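Local coordinates for protein Rv3303c-lpdA (Mycobacterium tuberculosis, PDB 1XDI) that probably catalyses the FAD-dependent reduction of quinones such as menadione by NADH or NADPH, and may help the bacterium resist reactive oxygen intermediates, at residues 52-57 with 84-89; 56-61 with 202-207. All coordinates share one frame; numbering follows the deposited sequence.

Contact 1 of 2, residues 52-57 with 84-89; sequences KTFIAS and PQIHAR. With FAD (flavin-adenine dinucleotide), chain C.
Arg89 of helix 83-107 reaches across to Ser57 and Thr53 of helix 48-64, the FAD-domain helix that carries Lys52. The two segments run at 140° to each other, axes 9.6 Å apart at closest approach. The arginine leaves CB with CG anti to the backbone N (chi1 179°) and stays extended through CG and CD to NE, which lays it toward helix 48-64. Arg89 CD passes 3.8 Å from Ser57 OG. Thr53 CG2 sits over one face of the guanidinium, offset toward its rim. Arg89 NH1 then donates to Ser57 OG at 2.9 Å, nearly in the guanidinium plane and moderately bent (148°), while NH2 bonds to the carbonyl of Met394 of the second subunit. Nearer the start of helix 83-107, Ile86 CG2 lies 3.8 Å from Phe54 CD1 and also touches Ser57 CB; the imidazole of His87 runs alongside the Phe54 ring. Lys52 turns the other way, its chain bent at chi2 and chi3, and NZ reaches flavin N5 at 3.1 Å and, weakly, O4 at 3.3 Å, with Glu196 as its salt-bridge partner. Through one guanidinium, a hydroxyl of the flavin-binding helix and a backbone carbonyl of the neighbouring subunit are thus held together, so the chemistry ties this helix packing to the subunit interface.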
loop_
_atom_site.group_PDB
_atom_site.type_symbol
_atom_site.label_atom_id
_atom_site.label_comp_id
_atom_site.label_asym_id
_atom_site.label_seq_id
_atom_site.Cartn_x
_atom_site.Cartn_y
_atom_site.Cartn_z
ATOM N N LYS A 52 4.046 -29.558 -22.223
ATOM C CA LYS A 52 3.478 -28.310 -22.712
ATOM C C LYS A 52 3.806 -28.141 -24.176
ATOM O O LYS A 52 3.002 -27.594 -24.917
ATOM C CB LYS A 52 3.986 -27.085 -21.913
ATOM C CG LYS A 52 3.172 -26.696 -20.614
ATOM C CD LYS A 52 3.314 -27.712 -19.500
ATOM C CE LYS A 52 1.993 -28.388 -19.167
ATOM N NZ LYS A 52 2.173 -29.554 -18.251
ATOM N N THR A 53 4.973 -28.609 -24.601
ATOM C CA THR A 53 5.337 -28.499 -26.011
ATOM C C THR A 53 4.403 -29.430 -26.764
ATOM O O THR A 53 3.670 -29.013 -27.676
ATOM C CB THR A 53 6.782 -28.922 -26.243
ATOM O OG1 THR A 53 7.567 -28.328 -25.212
ATOM C CG2 THR A 53 7.331 -28.442 -27.603
ATOM N N PHE A 54 4.412 -30.693 -26.365
ATOM C CA PHE A 54 3.527 -31.699 -26.974
ATOM C C PHE A 54 2.099 -31.173 -27.103
ATOM O O PHE A 54 1.497 -31.257 -28.168
ATOM C CB PHE A 54 3.505 -32.981 -26.122
ATOM C CG PHE A 54 2.788 -34.103 -26.751
ATOM C CD1 PHE A 54 3.357 -34.790 -27.786
ATOM C CD2 PHE A 54 1.496 -34.442 -26.335
ATOM C CE1 PHE A 54 2.639 -35.835 -28.430
ATOM C CE2 PHE A 54 0.769 -35.487 -26.977
ATOM C CZ PHE A 54 1.342 -36.181 -28.030
ATOM N N ILE A 55 1.578 -30.618 -26.011
ATOM C CA ILE A 55 0.214 -30.090 -25.961
ATOM C C ILE A 55 0.006 -28.894 -26.862
ATOM O O ILE A 55 -1.088 -28.724 -27.400
ATOM C CB ILE A 55 -0.202 -29.734 -24.505
ATOM C CG1 ILE A 55 -0.460 -31.012 -23.700
ATOM C CG2 ILE A 55 -1.394 -28.900 -24.506
ATOM C CD1 ILE A 55 -0.783 -30.786 -22.231
ATOM N N ALA A 56 1.046 -28.090 -27.052
ATOM C CA ALA A 56 0.947 -26.906 -27.912
ATOM C C ALA A 56 0.829 -27.295 -29.371
ATOM O O ALA A 56 0.159 -26.618 -30.149
ATOM C CB ALA A 56 2.162 -26.014 -27.731
ATOM N N SER A 57 1.516 -28.373 -29.736
ATOM C CA SER A 57 1.482 -28.893 -31.105
ATOM C C SER A 57 0.111 -29.445 -31.355
ATOM O O SER A 57 -0.450 -29.233 -32.400
ATOM C CB SER A 57 2.492 -30.019 -31.312
ATOM O OG SER A 57 3.812 -29.522 -31.249
ATOM N N PRO A 84 6.168 -38.414 -35.418
ATOM C CA PRO A 84 7.609 -38.290 -35.258
ATOM C C PRO A 84 8.143 -36.874 -35.327
ATOM O O PRO A 84 9.087 -36.544 -34.593
ATOM C CB PRO A 84 8.161 -39.166 -36.364
ATOM C CG PRO A 84 7.140 -40.175 -36.538
ATOM C CD PRO A 84 5.874 -39.346 -36.506
ATOM N N GLN A 85 7.603 -36.030 -36.199
ATOM C CA GLN A 85 8.139 -34.678 -36.196
ATOM C C GLN A 85 7.638 -33.878 -34.970
ATOM O O GLN A 85 8.351 -32.978 -34.488
ATOM C CB GLN A 85 7.924 -33.929 -37.528
ATOM C CG GLN A 85 6.671 -34.205 -38.250
ATOM C CD GLN A 85 6.686 -33.626 -39.679
ATOM O OE1 GLN A 85 6.602 -32.406 -39.869
ATOM N NE2 GLN A 85 6.792 -34.508 -40.686
ATOM N N ILE A 86 6.460 -34.214 -34.435
ATOM C CA ILE A 86 5.988 -33.532 -33.233
ATOM C C ILE A 86 7.008 -33.871 -32.119
ATOM O O ILE A 86 7.539 -32.964 -31.441
ATOM C CB ILE A 86 4.589 -34.032 -32.789
ATOM C CG1 ILE A 86 3.514 -33.436 -33.663
ATOM C CG2 ILE A 86 4.314 -33.663 -31.332
ATOM C CD1 ILE A 86 2.229 -34.204 -33.546
ATOM N N HIS A 87 7.268 -35.171 -31.932
ATOM C CA HIS A 87 8.220 -35.666 -30.926
ATOM C C HIS A 87 9.604 -34.988 -31.149
ATOM O O HIS A 87 10.256 -34.523 -30.231
ATOM C CB HIS A 87 8.345 -37.196 -31.049
ATOM C CG HIS A 87 7.150 -37.960 -30.558
ATOM N ND1 HIS A 87 7.103 -39.340 -30.557
ATOM C CD2 HIS A 87 6.011 -37.551 -29.940
ATOM C CE1 HIS A 87 6.000 -39.742 -29.949
ATOM N NE2 HIS A 87 5.319 -38.679 -29.562
ATOM N N ALA A 88 10.046 -34.918 -32.396
ATOM C CA ALA A 88 11.339 -34.327 -32.712
ATOM C C ALA A 88 11.367 -32.856 -32.247
ATOM O O ALA A 88 12.431 -32.294 -31.865
ATOM C CB ALA A 88 11.586 -34.436 -34.182
ATOM N N ARG A 89 10.189 -32.231 -32.282
ATOM C CA ARG A 89 10.090 -30.842 -31.887
ATOM C C ARG A 89 10.083 -30.843 -30.399
ATOM O O ARG A 89 10.535 -29.886 -29.761
ATOM C CB ARG A 89 8.828 -30.206 -32.369
ATOM C CG ARG A 89 8.746 -28.819 -31.933
ATOM C CD ARG A 89 7.297 -28.325 -31.954
ATOM N NE ARG A 89 7.237 -26.890 -31.704
ATOM C CZ ARG A 89 6.191 -26.242 -31.209
ATOM N NH1 ARG A 89 5.063 -26.886 -30.891
ATOM N NH2 ARG A 89 6.293 -24.927 -31.024
HETATM P PA FAD C . 13.881 -31.156 -11.103
HETATM O O1A FAD C . 13.158 -32.497 -11.072
HETATM O O2A FAD C . 13.442 -30.173 -12.186
HETATM O O5B FAD C . 15.355 -31.512 -11.265
HETATM C C5B FAD C . 16.313 -31.752 -10.232
HETATM C C4B FAD C . 17.482 -32.189 -11.089
HETATM O O4B FAD C . 18.630 -32.453 -10.324
HETATM C C3B FAD C . 17.301 -33.505 -12.021
HETATM O O3B FAD C . 16.922 -33.213 -13.367
HETATM C C2B FAD C . 18.564 -34.223 -11.937
HETATM O O2B FAD C . 19.453 -34.195 -13.056
HETATM C C1B FAD C . 19.298 -33.631 -10.759
HETATM N N9A FAD C . 19.634 -34.488 -9.692
HETATM C C8A FAD C . 18.958 -35.468 -8.994
HETATM N N7A FAD C . 19.678 -36.043 -8.065
HETATM C C5A FAD C . 20.889 -35.421 -8.146
HETATM C C6A FAD C . 22.106 -35.552 -7.456
HETATM N N6A FAD C . 22.282 -36.424 -6.485
HETATM N N1A FAD C . 23.152 -34.729 -7.820
HETATM C C2A FAD C . 23.028 -33.823 -8.803
HETATM N N3A FAD C . 21.864 -33.627 -9.532
HETATM C C4A FAD C . 20.848 -34.531 -9.080
HETATM N N1 FAD C . 5.292 -27.535 -12.863
HETATM C C2 FAD C . 4.822 -26.312 -13.255
HETATM O O2 FAD C . 5.061 -25.282 -12.597
HETATM N N3 FAD C . 4.070 -26.229 -14.404
HETATM C C4 FAD C . 3.741 -27.270 -15.227
HETATM O O4 FAD C . 3.064 -27.059 -16.232
HETATM C C4X FAD C . 4.198 -28.459 -14.838
HETATM N N5 FAD C . 3.874 -29.556 -15.685
HETATM C C5X FAD C . 4.365 -30.823 -15.277
HETATM C C6 FAD C . 4.112 -31.966 -16.066
HETATM C C7 FAD C . 4.572 -33.261 -15.707
HETATM C C7M FAD C . 4.272 -34.476 -16.620
HETATM C C8 FAD C . 5.303 -33.392 -14.490
HETATM C C8M FAD C . 5.827 -34.731 -13.996
HETATM C C9 FAD C . 5.581 -32.306 -13.712
HETATM C C9A FAD C . 5.163 -31.027 -14.062
HETATM N N10 FAD C . 5.441 -29.811 -13.272
HETATM C C10 FAD C . 4.983 -28.583 -13.655
HETATM C "C1'" FAD C . 6.242 -29.989 -12.121
HETATM C "C2'" FAD C . 7.620 -29.401 -12.199
HETATM O "O2'" FAD C . 8.299 -29.949 -13.383
HETATM C "C3'" FAD C . 8.447 -29.699 -10.980
HETATM O "O3'" FAD C . 7.880 -29.020 -9.890
HETATM C "C4'" FAD C . 9.875 -29.193 -11.027
HETATM O "O4'" FAD C . 10.434 -29.969 -12.154
HETATM C "C5'" FAD C . 10.758 -29.533 -9.929
HETATM O "O5'" FAD C . 12.001 -28.874 -10.121
HETATM P P FAD C . 13.266 -29.125 -9.241
HETATM O O1P FAD C . 14.216 -28.181 -9.705
HETATM O O2P FAD C . 13.002 -29.163 -7.787
HETATM O O3P FAD C . 13.618 -30.561 -9.679
#

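Contact 2 of 2, residues 56-61 with 202-207; sequences ASTGLR and TELGVP
Glu203 and Leu204 meet Thr58 and Arg61 of helix 48-64 at a Schellman motif, the turn that ends helix 192-203 of what is, as in this family, probably the NAD(P)-binding Rossmann domain. Glu203 crosses Thr58 at about a right angle. Its carboxylate is engaged by Thr62 OG1 and, in a salt bridge, by Arg236. Glu203 OE1 stays 6.1 Å from Arg61 NH1, too far for a salt bridge. What Arg61 takes instead is the main chain: its side chain swings CG away from the backbone N (chi1 -178°) and runs straight to NE, and Arg61 NH1 donates to Glu203 O at 3.1 Å and 156°, approaching from above the carbonyl plane. A cation there would probably complement the partial negative charge at the helix C-terminus. Leu204 follows, its CG 3.8 Å from Thr58 OG1, a hydroxyl hydrogen-bonded to Phe54 O in its own helix; Phe72 of the second subunit packs on both Leu204 and Arg61. The Leu204 carbonyl group lies over one face of the Arg61 guanidinium. Gly205, the C-prime residue, adopts the positive phi (86°) that reverses the chain. Val206 N then closes the motif by hydrogen bonding back to Tyr201 O.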
loop_
_atom_site.group_PDB
_atom_site.type_symbol
_atom_site.label_atom_id
_atom_site.label_comp_id
_atom_site.label_asym_id
_atom_site.label_seq_id
_atom_site.Cartn_x
_atom_site.Cartn_y
_atom_site.Cartn_z
ATOM N N ALA A 56 1.046 -28.090 -27.052
ATOM C CA ALA A 56 0.947 -26.906 -27.912
ATOM C C ALA A 56 0.829 -27.295 -29.371
ATOM O O ALA A 56 0.159 -26.618 -30.149
ATOM C CB ALA A 56 2.162 -26.014 -27.731
ATOM N N SER A 57 1.516 -28.373 -29.736
ATOM C CA SER A 57 1.482 -28.893 -31.105
ATOM C C SER A 57 0.111 -29.445 -31.355
ATOM O O SER A 57 -0.450 -29.233 -32.400
ATOM C CB SER A 57 2.492 -30.019 -31.312
ATOM O OG SER A 57 3.812 -29.522 -31.249
ATOM N N THR A 58 -0.409 -30.177 -30.376
ATOM C CA THR A 58 -1.736 -30.784 -30.439
ATOM C C THR A 58 -2.734 -29.681 -30.731
ATOM O O THR A 58 -3.668 -29.830 -31.498
ATOM C CB THR A 58 -2.090 -31.404 -29.079
ATOM O OG1 THR A 58 -1.363 -32.620 -28.881
ATOM C CG2 THR A 58 -3.511 -31.715 -29.026
ATOM N N GLY A 59 -2.509 -28.551 -30.088
ATOM C CA GLY A 59 -3.387 -27.423 -30.266
ATOM C C GLY A 59 -3.721 -27.091 -31.699
ATOM O O GLY A 59 -4.879 -26.859 -32.021
ATOM N N LEU A 60 -2.704 -27.015 -32.545
ATOM C CA LEU A 60 -2.919 -26.720 -33.948
ATOM C C LEU A 60 -4.119 -27.553 -34.484
ATOM O O LEU A 60 -5.077 -27.010 -35.073
ATOM C CB LEU A 60 -1.646 -27.028 -34.769
ATOM C CG LEU A 60 -0.687 -25.929 -35.275
ATOM C CD1 LEU A 60 -0.427 -26.225 -36.744
ATOM C CD2 LEU A 60 -1.248 -24.505 -35.139
ATOM N N ARG A 61 -4.114 -28.861 -34.280
ATOM C CA ARG A 61 -5.239 -29.601 -34.806
ATOM C C ARG A 61 -6.586 -29.052 -34.334
ATOM O O ARG A 61 -7.512 -28.920 -35.135
ATOM C CB ARG A 61 -5.122 -31.063 -34.452
ATOM C CG ARG A 61 -6.221 -31.837 -35.008
ATOM C CD ARG A 61 -5.955 -33.210 -34.696
ATOM N NE ARG A 61 -6.540 -34.031 -35.732
ATOM C CZ ARG A 61 -7.620 -34.794 -35.583
ATOM N NH1 ARG A 61 -8.270 -34.862 -34.420
ATOM N NH2 ARG A 61 -8.039 -35.503 -36.619
ATOM N N THR A 202 -6.682 -36.965 -26.977
ATOM C CA THR A 202 -8.056 -36.921 -27.500
ATOM C C THR A 202 -8.084 -35.906 -28.662
ATOM O O THR A 202 -8.853 -36.015 -29.597
ATOM C CB THR A 202 -9.046 -36.428 -26.359
ATOM O OG1 THR A 202 -9.185 -37.458 -25.371
ATOM C CG2 THR A 202 -10.418 -35.955 -26.933
ATOM N N GLU A 203 -7.232 -34.897 -28.590
ATOM C CA GLU A 203 -7.193 -33.876 -29.619
ATOM C C GLU A 203 -6.448 -34.363 -30.847
ATOM O O GLU A 203 -6.736 -33.919 -31.958
ATOM C CB GLU A 203 -6.562 -32.606 -29.059
ATOM C CG GLU A 203 -7.491 -31.821 -28.177
ATOM C CD GLU A 203 -8.721 -31.388 -28.954
ATOM O OE1 GLU A 203 -8.540 -30.694 -29.977
ATOM O OE2 GLU A 203 -9.856 -31.750 -28.556
ATOM N N LEU A 204 -5.491 -35.266 -30.663
ATOM C CA LEU A 204 -4.806 -35.819 -31.815
ATOM C C LEU A 204 -5.712 -36.877 -32.425
ATOM O O LEU A 204 -5.290 -37.607 -33.332
ATOM C CB LEU A 204 -3.437 -36.460 -31.443
ATOM C CG LEU A 204 -2.294 -35.448 -31.262
ATOM C CD1 LEU A 204 -1.006 -36.162 -31.029
ATOM C CD2 LEU A 204 -2.204 -34.528 -32.483
ATOM N N GLY A 205 -6.944 -36.987 -31.937
ATOM C CA GLY A 205 -7.840 -37.996 -32.466
ATOM C C GLY A 205 -7.726 -39.388 -31.835
ATOM O O GLY A 205 -8.362 -40.339 -32.293
ATOM N N VAL A 206 -6.945 -39.542 -30.769
ATOM C CA VAL A 206 -6.806 -40.850 -30.121
ATOM C C VAL A 206 -7.889 -41.235 -29.085
ATOM O O VAL A 206 -8.340 -40.413 -28.296
ATOM C CB VAL A 206 -5.444 -40.971 -29.397
ATOM C CG1 VAL A 206 -5.354 -42.345 -28.711
ATOM C CG2 VAL A 206 -4.298 -40.766 -30.388
ATOM N N PRO A 207 -8.336 -42.492 -29.096
ATOM C CA PRO A 207 -9.347 -42.979 -28.154
ATOM C C PRO A 207 -8.672 -43.164 -26.807
ATOM O O PRO A 207 -7.554 -43.674 -26.741
ATOM C CB PRO A 207 -9.780 -44.291 -28.780
ATOM C CG PRO A 207 -9.718 -43.950 -30.246
ATOM C CD PRO A 207 -8.366 -43.276 -30.334
#

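In the fold
Contacts 1 and 2 lie on successive turns of helix 48-64, sharing Ala56 and Ser57, with centres about 10 Å apart. They meet directly where Phe54 CZ of contact 1 packs 3.8 Å from Leu204 CD1 of contact 2; Leu204 also touches Leu83, so helix 48-64, helix 83-107 and the end of helix 192-203 come together here. The flavin lies at the contact 1 end: Lys52 touches it, whereas the side chain of Thr58 in contact 2 is, at the nearest atoms, about 14 Å from the FAD and about 10 Å from that of Lys52. Both contacts border the second subunit, which also supplies Tyr450 O to the same FAD, placing cofactor, helix junction and subunit interface side by side.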